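GH127 beta-L-arabinofuranoside (Geobacillus stearothermophilus, PDB 4QK0) probably hydrolyses beta-L-arabinofuranosidic linkages as a glycoside hydrolase of family GH127, releasing L-arabinose. Local coordinates at residues Q431-G443 / G479-C491. Numbering follows the deposited sequence.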
ATOM      1  N   GLN A 431      -9.305  28.850  32.502  1.00 38.59           N
ATOM      2  CA  GLN A 431      -9.610  30.094  33.197  1.00 42.16           C
ATOM      3  C   GLN A 431      -8.984  31.228  32.431  1.00 39.50           C
ATOM      4  O   GLN A 431      -7.791  31.275  32.233  1.00 42.41           O
ATOM      5  CB  GLN A 431      -9.062  30.113  34.630  1.00 46.76           C
ATOM      6  CG  GLN A 431      -9.371  31.401  35.395  1.00 49.39           C
ATOM      7  CD  GLN A 431     -10.839  31.526  35.627  1.00 58.14           C
ATOM      8  OE1 GLN A 431     -11.399  30.771  36.422  1.00 63.20           O
ATOM      9  NE2 GLN A 431     -11.500  32.428  34.886  1.00 60.75           N
ATOM     10  N   THR A 432      -9.821  32.136  31.983  1.00 39.94           N
ATOM     11  CA  THR A 432      -9.408  33.374  31.376  1.00 42.81           C
ATOM     12  C   THR A 432      -9.951  34.542  32.235  1.00 47.06           C
ATOM     13  O   THR A 432     -10.707  34.303  33.188  1.00 43.31           O
ATOM     14  CB  THR A 432      -9.950  33.293  29.954  1.00 44.90           C
ATOM     15  OG1 THR A 432      -8.868  32.946  29.107  1.00 49.62           O
ATOM     16  CG2 THR A 432     -10.582  34.513  29.480  1.00 41.37           C
ATOM     17  N   SER A 433      -9.525  35.785  31.984  1.00 54.03           N
ATOM     18  CA  SER A 433     -10.075  36.932  32.756  1.00 54.10           C
ATOM     19  C   SER A 433     -11.480  37.261  32.249  1.00 53.50           C
ATOM     20  O   SER A 433     -12.320  37.719  32.987  1.00 52.39           O
ATOM     21  CB  SER A 433      -9.165  38.154  32.668  1.00 57.23           C
ATOM     22  OG  SER A 433      -9.178  38.690  31.359  1.00 63.24           O
ATOM     23  N   ASP A 434     -11.716  36.990  30.975  1.00 56.14           N
ATOM     24  CA  ASP A 434     -13.042  37.045  30.377  1.00 58.79           C
ATOM     25  C   ASP A 434     -14.072  35.978  30.823  1.00 61.80           C
ATOM     26  O   ASP A 434     -15.263  36.261  30.748  1.00 62.88           O
ATOM     27  CB  ASP A 434     -12.940  36.908  28.849  1.00 57.97           C
ATOM     28  CG  ASP A 434     -12.277  38.126  28.159  1.00 61.96           C
ATOM     29  OD1 ASP A 434     -11.824  39.085  28.855  1.00 49.08           O
ATOM     30  OD2 ASP A 434     -12.253  38.102  26.896  1.00 53.83           O
ATOM     31  N   ALA A 435     -13.640  34.780  31.249  1.00 55.01           N
ATOM     32  CA  ALA A 435     -14.555  33.648  31.431  1.00 44.01           C
ATOM     33  C   ALA A 435     -13.900  32.397  32.006  1.00 40.95           C
ATOM     34  O   ALA A 435     -12.683  32.218  31.915  1.00 49.86           O
ATOM     35  CB  ALA A 435     -15.177  33.310  30.089  1.00 43.62           C
ATOM     36  N   LEU A 436     -14.695  31.532  32.621  1.00 36.44           N
ATOM     37  CA  LEU A 436     -14.269  30.145  32.873  1.00 36.65           C
ATOM     38  C   LEU A 436     -14.893  29.240  31.770  1.00 34.97           C
ATOM     39  O   LEU A 436     -16.124  29.206  31.593  1.00 32.10           O
ATOM     40  CB  LEU A 436     -14.681  29.699  34.260  1.00 36.89           C
ATOM     41  CG  LEU A 436     -14.077  28.429  34.887  1.00 38.59           C
ATOM     42  CD1 LEU A 436     -15.003  27.269  34.757  1.00 39.72           C
ATOM     43  CD2 LEU A 436     -12.710  28.050  34.360  1.00 38.79           C
ATOM     44  N   PHE A 437     -14.027  28.606  30.977  1.00 30.14           N
ATOM     45  CA  PHE A 437     -14.431  27.740  29.829  1.00 30.05           C
ATOM     46  C   PHE A 437     -14.396  26.274  30.229  1.00 30.43           C
ATOM     47  O   PHE A 437     -13.448  25.858  30.884  1.00 27.53           O
ATOM     48  CB  PHE A 437     -13.525  27.938  28.617  1.00 29.59           C
ATOM     49  CG  PHE A 437     -13.668  29.281  27.977  1.00 30.38           C
ATOM     50  CD1 PHE A 437     -14.680  29.523  27.103  1.00 31.48           C
ATOM     51  CD2 PHE A 437     -12.828  30.314  28.329  1.00 33.88           C
ATOM     52  CE1 PHE A 437     -14.842  30.766  26.547  1.00 36.02           C
ATOM     53  CE2 PHE A 437     -12.956  31.571  27.770  1.00 35.25           C
ATOM     54  CZ  PHE A 437     -13.981  31.804  26.883  1.00 38.82           C
ATOM     55  N   VAL A 438     -15.471  25.547  29.904  1.00 28.82           N
ATOM     56  CA  VAL A 438     -15.526  24.091  30.031  1.00 29.52           C
ATOM     57  C   VAL A 438     -15.344  23.488  28.622  1.00 28.36           C
ATOM     58  O   VAL A 438     -16.206  23.662  27.748  1.00 25.83           O
ATOM     59  CB  VAL A 438     -16.854  23.638  30.634  1.00 29.75           C
ATOM     60  CG1 VAL A 438     -16.824  22.150  30.938  1.00 33.40           C
ATOM     61  CG2 VAL A 438     -17.088  24.384  31.941  1.00 32.72           C
ATOM     62  N   HIS A 439     -14.198  22.844  28.399  1.00 26.13           N
ATOM     63  CA  HIS A 439     -13.910  22.213  27.106  1.00 24.72           C
ATOM     64  C   HIS A 439     -14.409  20.768  27.040  1.00 26.27           C
ATOM     65  O   HIS A 439     -15.038  20.373  26.058  1.00 26.34           O
ATOM     66  CB  HIS A 439     -12.430  22.130  26.849  1.00 23.50           C
ATOM     67  CG  HIS A 439     -11.759  23.440  26.777  1.00 24.72           C
ATOM     68  ND1 HIS A 439     -12.339  24.541  26.187  1.00 26.75           N
ATOM     69  CD2 HIS A 439     -10.550  23.834  27.226  1.00 24.93           C
ATOM     70  CE1 HIS A 439     -11.512  25.558  26.280  1.00 27.28           C
ATOM     71  NE2 HIS A 439     -10.411  25.150  26.890  1.00 28.23           N
ATOM     72  N   LEU A 440     -14.136  19.997  28.096  1.00 28.00           N
ATOM     73  CA  LEU A 440     -14.472  18.554  28.139  1.00 26.80           C
ATOM     74  C   LEU A 440     -15.472  18.250  29.248  1.00 29.61           C
ATOM     75  O   LEU A 440     -15.527  18.945  30.303  1.00 26.30           O
ATOM     76  CB  LEU A 440     -13.214  17.754  28.392  1.00 26.06           C
ATOM     77  CG  LEU A 440     -12.029  17.983  27.414  1.00 24.96           C
ATOM     78  CD1 LEU A 440     -10.812  17.178  27.781  1.00 22.13           C
ATOM     79  CD2 LEU A 440     -12.415  17.648  26.010  1.00 24.40           C
ATOM     80  N   TYR A 441     -16.327  17.282  28.957  1.00 25.14           N
ATOM     81  CA  TYR A 441     -17.362  16.887  29.865  1.00 27.88           C
ATOM     82  C   TYR A 441     -16.912  15.589  30.573  1.00 30.00           C
ATOM     83  O   TYR A 441     -16.951  14.508  30.045  1.00 31.35           O
ATOM     84  CB  TYR A 441     -18.696  16.780  29.148  1.00 28.40           C
ATOM     85  CG  TYR A 441     -19.123  18.150  28.701  1.00 27.62           C
ATOM     86  CD1 TYR A 441     -19.469  19.114  29.624  1.00 29.55           C
ATOM     87  CD2 TYR A 441     -19.106  18.515  27.367  1.00 29.91           C
ATOM     88  CE1 TYR A 441     -19.809  20.403  29.227  1.00 32.01           C
ATOM     89  CE2 TYR A 441     -19.433  19.809  26.963  1.00 32.69           C
ATOM     90  CZ  TYR A 441     -19.811  20.741  27.919  1.00 31.54           C
ATOM     91  OH  TYR A 441     -20.111  22.020  27.547  1.00 31.18           O
ATOM     92  N   VAL A 442     -16.403  15.798  31.767  1.00 30.72           N
ATOM     93  CA  VAL A 442     -15.666  14.814  32.529  1.00 34.11           C
ATOM     94  C   VAL A 442     -16.022  15.102  33.969  1.00 32.63           C
ATOM     95  O   VAL A 442     -15.871  16.243  34.409  1.00 31.40           O
ATOM     96  CB  VAL A 442     -14.144  15.014  32.408  1.00 34.72           C
ATOM     97  CG1 VAL A 442     -13.422  13.999  33.278  1.00 34.99           C
ATOM     98  CG2 VAL A 442     -13.685  14.874  30.970  1.00 34.98           C
ATOM     99  N   GLY A 443     -16.508  14.086  34.664  1.00 33.07           N
ATOM    100  CA  GLY A 443     -16.772  14.157  36.091  1.00 34.91           C
ATOM    101  C   GLY A 443     -15.537  14.691  36.802  1.00 38.63           C
ATOM    102  O   GLY A 443     -14.475  14.107  36.717  1.00 35.64           O
ATOM    103  N   GLY A 479     -21.554  36.683  42.713  1.00 32.25           N
ATOM    104  CA  GLY A 479     -20.860  37.543  41.737  1.00 33.01           C
ATOM    105  C   GLY A 479     -21.084  37.212  40.246  1.00 34.85           C
ATOM    106  O   GLY A 479     -21.421  36.092  39.889  1.00 27.20           O
ATOM    107  N   GLU A 480     -20.945  38.242  39.412  1.00 31.64           N
ATOM    108  CA  GLU A 480     -21.198  38.182  38.016  1.00 36.94           C
ATOM    109  C   GLU A 480     -19.927  37.698  37.319  1.00 36.40           C
ATOM    110  O   GLU A 480     -18.861  38.247  37.517  1.00 39.68           O
ATOM    111  CB  GLU A 480     -21.598  39.551  37.495  1.00 42.24           C
ATOM    112  CG  GLU A 480     -22.043  39.597  36.047  1.00 47.94           C
ATOM    113  CD  GLU A 480     -22.218  41.020  35.529  1.00 54.39           C
ATOM    114  OE1 GLU A 480     -21.963  41.992  36.290  1.00 54.70           O
ATOM    115  OE2 GLU A 480     -22.603  41.159  34.344  1.00 55.53           O
ATOM    116  N   PHE A 481     -20.056  36.629  36.555  1.00 31.08           N
ATOM    117  CA  PHE A 481     -19.011  36.226  35.644  1.00 31.05           C
ATOM    118  C   PHE A 481     -19.593  35.300  34.562  1.00 29.66           C
ATOM    119  O   PHE A 481     -20.773  34.866  34.623  1.00 25.84           O
ATOM    120  CB  PHE A 481     -17.842  35.563  36.390  1.00 32.84           C
ATOM    121  CG  PHE A 481     -18.244  34.386  37.239  1.00 37.50           C
ATOM    122  CD1 PHE A 481     -18.346  33.122  36.721  1.00 38.21           C
ATOM    123  CD2 PHE A 481     -18.555  34.570  38.581  1.00 43.96           C
ATOM    124  CE1 PHE A 481     -18.772  32.058  37.516  1.00 39.55           C
ATOM    125  CE2 PHE A 481     -18.982  33.512  39.395  1.00 43.13           C
ATOM    126  CZ  PHE A 481     -19.089  32.253  38.851  1.00 40.20           C
ATOM    127  N   THR A 482     -18.751  35.017  33.573  1.00 29.66           N
ATOM    128  CA  THR A 482     -19.143  34.245  32.402  1.00 30.71           C
ATOM    129  C   THR A 482     -18.614  32.821  32.463  1.00 33.53           C
ATOM    130  O   THR A 482     -17.458  32.571  32.816  1.00 35.37           O
ATOM    131  CB  THR A 482     -18.666  34.917  31.152  1.00 30.84           C
ATOM    132  OG1 THR A 482     -19.192  36.234  31.139  1.00 29.60           O
ATOM    133  CG2 THR A 482     -19.140  34.151  29.947  1.00 32.17           C
ATOM    134  N   LEU A 483     -19.522  31.895  32.256  1.00 33.26           N
ATOM    135  CA  LEU A 483     -19.202  30.480  32.093  1.00 33.72           C
ATOM    136  C   LEU A 483     -19.331  30.159  30.623  1.00 31.02           C
ATOM    137  O   LEU A 483     -20.401  30.409  30.030  1.00 28.35           O
ATOM    138  CB  LEU A 483     -20.221  29.635  32.824  1.00 36.85           C
ATOM    139  CG  LEU A 483     -19.659  28.478  33.571  1.00 45.39           C
ATOM    140  CD1 LEU A 483     -18.852  29.066  34.739  1.00 53.95           C
ATOM    141  CD2 LEU A 483     -20.788  27.582  34.045  1.00 45.87           C
ATOM    142  N   GLY A 484     -18.240  29.688  30.020  1.00 31.04           N
ATOM    143  CA  GLY A 484     -18.253  29.328  28.575  1.00 32.80           C
ATOM    144  C   GLY A 484     -18.352  27.820  28.402  1.00 28.07           C
ATOM    145  O   GLY A 484     -17.478  27.115  28.838  1.00 32.61           O
ATOM    146  N   LEU A 485     -19.446  27.340  27.854  1.00 25.96           N
ATOM    147  CA  LEU A 485     -19.680  25.898  27.716  1.00 28.60           C
ATOM    148  C   LEU A 485     -19.632  25.415  26.253  1.00 30.06           C
ATOM    149  O   LEU A 485     -20.409  25.886  25.459  1.00 29.79           O
ATOM    150  CB  LEU A 485     -21.030  25.546  28.312  1.00 28.31           C
ATOM    151  CG  LEU A 485     -21.239  26.096  29.732  1.00 31.93           C
ATOM    152  CD1 LEU A 485     -22.635  25.776  30.201  1.00 33.95           C
ATOM    153  CD2 LEU A 485     -20.261  25.536  30.707  1.00 34.55           C
ATOM    154  N   ARG A 486     -18.711  24.507  25.916  1.00 31.24           N
ATOM    155  CA  ARG A 486     -18.640  24.003  24.547  1.00 31.13           C
ATOM    156  C   ARG A 486     -19.890  23.236  24.191  1.00 27.70           C
ATOM    157  O   ARG A 486     -20.369  22.384  24.932  1.00 29.26           O
ATOM    158  CB  ARG A 486     -17.457  23.081  24.326  1.00 32.59           C
ATOM    159  CG  ARG A 486     -17.483  22.441  22.915  1.00 30.74           C
ATOM    160  CD  ARG A 486     -16.225  21.687  22.611  1.00 30.89           C
ATOM    161  NE  ARG A 486     -16.078  20.568  23.526  1.00 32.63           N
ATOM    162  CZ  ARG A 486     -16.382  19.294  23.271  1.00 31.00           C
ATOM    163  NH1 ARG A 486     -16.851  18.890  22.080  1.00 32.31           N
ATOM    164  NH2 ARG A 486     -16.199  18.428  24.226  1.00 28.37           N
ATOM    165  N   ILE A 487     -20.448  23.583  23.054  1.00 27.31           N
ATOM    166  CA  ILE A 487     -21.564  22.826  22.510  1.00 28.41           C
ATOM    167  C   ILE A 487     -20.931  21.879  21.451  1.00 27.61           C
ATOM    168  O   ILE A 487     -20.469  22.358  20.393  1.00 24.55           O
ATOM    169  CB  ILE A 487     -22.635  23.751  21.903  1.00 27.34           C
ATOM    170  CG1 ILE A 487     -23.078  24.802  22.924  1.00 29.09           C
ATOM    171  CG2 ILE A 487     -23.846  22.934  21.464  1.00 27.40           C
ATOM    172  CD1 ILE A 487     -23.546  24.254  24.266  1.00 33.55           C
ATOM    173  N   PRO A 488     -20.842  20.573  21.756  1.00 24.99           N
ATOM    174  CA  PRO A 488     -20.053  19.680  20.865  1.00 27.42           C
ATOM    175  C   PRO A 488     -20.586  19.640  19.464  1.00 23.68           C
ATOM    176  O   PRO A 488     -21.803  19.603  19.252  1.00 24.07           O
ATOM    177  CB  PRO A 488     -20.218  18.310  21.501  1.00 29.97           C
ATOM    178  CG  PRO A 488     -20.488  18.628  22.961  1.00 29.51           C
ATOM    179  CD  PRO A 488     -21.379  19.827  22.898  1.00 27.29           C
ATOM    180  N   GLY A 489     -19.669  19.823  18.531  1.00 28.01           N
ATOM    181  CA  GLY A 489     -20.007  19.837  17.105  1.00 30.56           C
ATOM    182  C   GLY A 489     -20.722  18.573  16.659  1.00 30.54           C
ATOM    183  O   GLY A 489     -21.451  18.628  15.706  1.00 31.77           O
ATOM    184  N   TRP A 490     -20.529  17.444  17.346  1.00 29.63           N
ATOM    185  CA  TRP A 490     -21.252  16.201  16.975  1.00 30.96           C
ATOM    186  C   TRP A 490     -22.723  16.238  17.389  1.00 33.79           C
ATOM    187  O   TRP A 490     -23.536  15.434  16.919  1.00 33.29           O
ATOM    188  CB  TRP A 490     -20.568  14.941  17.542  1.00 27.82           C
ATOM    189  CG  TRP A 490     -20.377  14.940  19.033  1.00 28.45           C
ATOM    190  CD1 TRP A 490     -19.237  15.166  19.691  1.00 29.18           C
ATOM    191  CD2 TRP A 490     -21.382  14.682  20.041  1.00 27.02           C
ATOM    192  NE1 TRP A 490     -19.442  15.066  21.054  1.00 29.09           N
ATOM    193  CE2 TRP A 490     -20.760  14.790  21.282  1.00 26.57           C
ATOM    194  CE3 TRP A 490     -22.758  14.415  19.996  1.00 26.99           C
ATOM    195  CZ2 TRP A 490     -21.446  14.631  22.484  1.00 27.15           C
ATOM    196  CZ3 TRP A 490     -23.443  14.254  21.167  1.00 26.15           C
ATOM    197  CH2 TRP A 490     -22.783  14.367  22.412  1.00 27.32           C
ATOM    198  N   CYS A 491     -23.083  17.185  18.243  1.00 33.58           N
ATOM    199  CA  CYS A 491     -24.385  17.193  18.868  1.00 34.89           C
ATOM    200  C   CYS A 491     -25.391  18.006  18.066  1.00 34.88           C
ATOM    201  O   CYS A 491     -25.043  19.031  17.573  1.00 36.93           O
ATOM    202  CB  CYS A 491     -24.225  17.831  20.243  1.00 38.23           C
ATOM    203  SG  CYS A 491     -25.740  17.875  21.146  1.00 46.12           S
TER
HETATM  204  O   HOH W   1     -16.079  36.125  33.261  1.00 34.35           O
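Arg486 reaches across to the backbone of His439 and can be traced atom by atom. Its CB lies 3.7 Å from Val438 O; CG stands anti to the backbone N (chi1 174°), CD passes 3.9 Å from His439 O, and the bend at chi3 turns the guanidinium edge onto that oxygen. NE donates to His439 O at 2.7 Å and NH2 to the same His439 O at 2.9 Å; the oxygen sits 4° out of the guanidinium plane, a side-on grip. NH1 and NH2 also form salt bridges to Asp358 and Glu361, tying this strand end to the helix 354-365. A leucine here would probably leave His439 O without either donor and both carboxylates without their arginine mate. The backbone of the same residue is held as well: Tyr441 OH donates to Arg486 O (2.7 Å), the acceptor lying in the plane of the phenol ring at its edge. Strands 436-438 and 479-486, inclined by 17°, form a parallel pair within a mixed sheet of the GH127 middle domain: Leu436 N, Gly484 N, Val438 N and Arg486 N donate in turn across the seam. Phe437 CD1 comes within 3.9 Å of Gly484 CA; a beta carbon at this glycine would run into the ring. On the face shared by Leu436 and Leu483, Val438 CG2 meets Leu485 CD2 at 3.6 Å, the two side chains lying side by side. Just before Leu436 pairs with Leu483, a water accepts from Thr482 N and donates to Asp434 O.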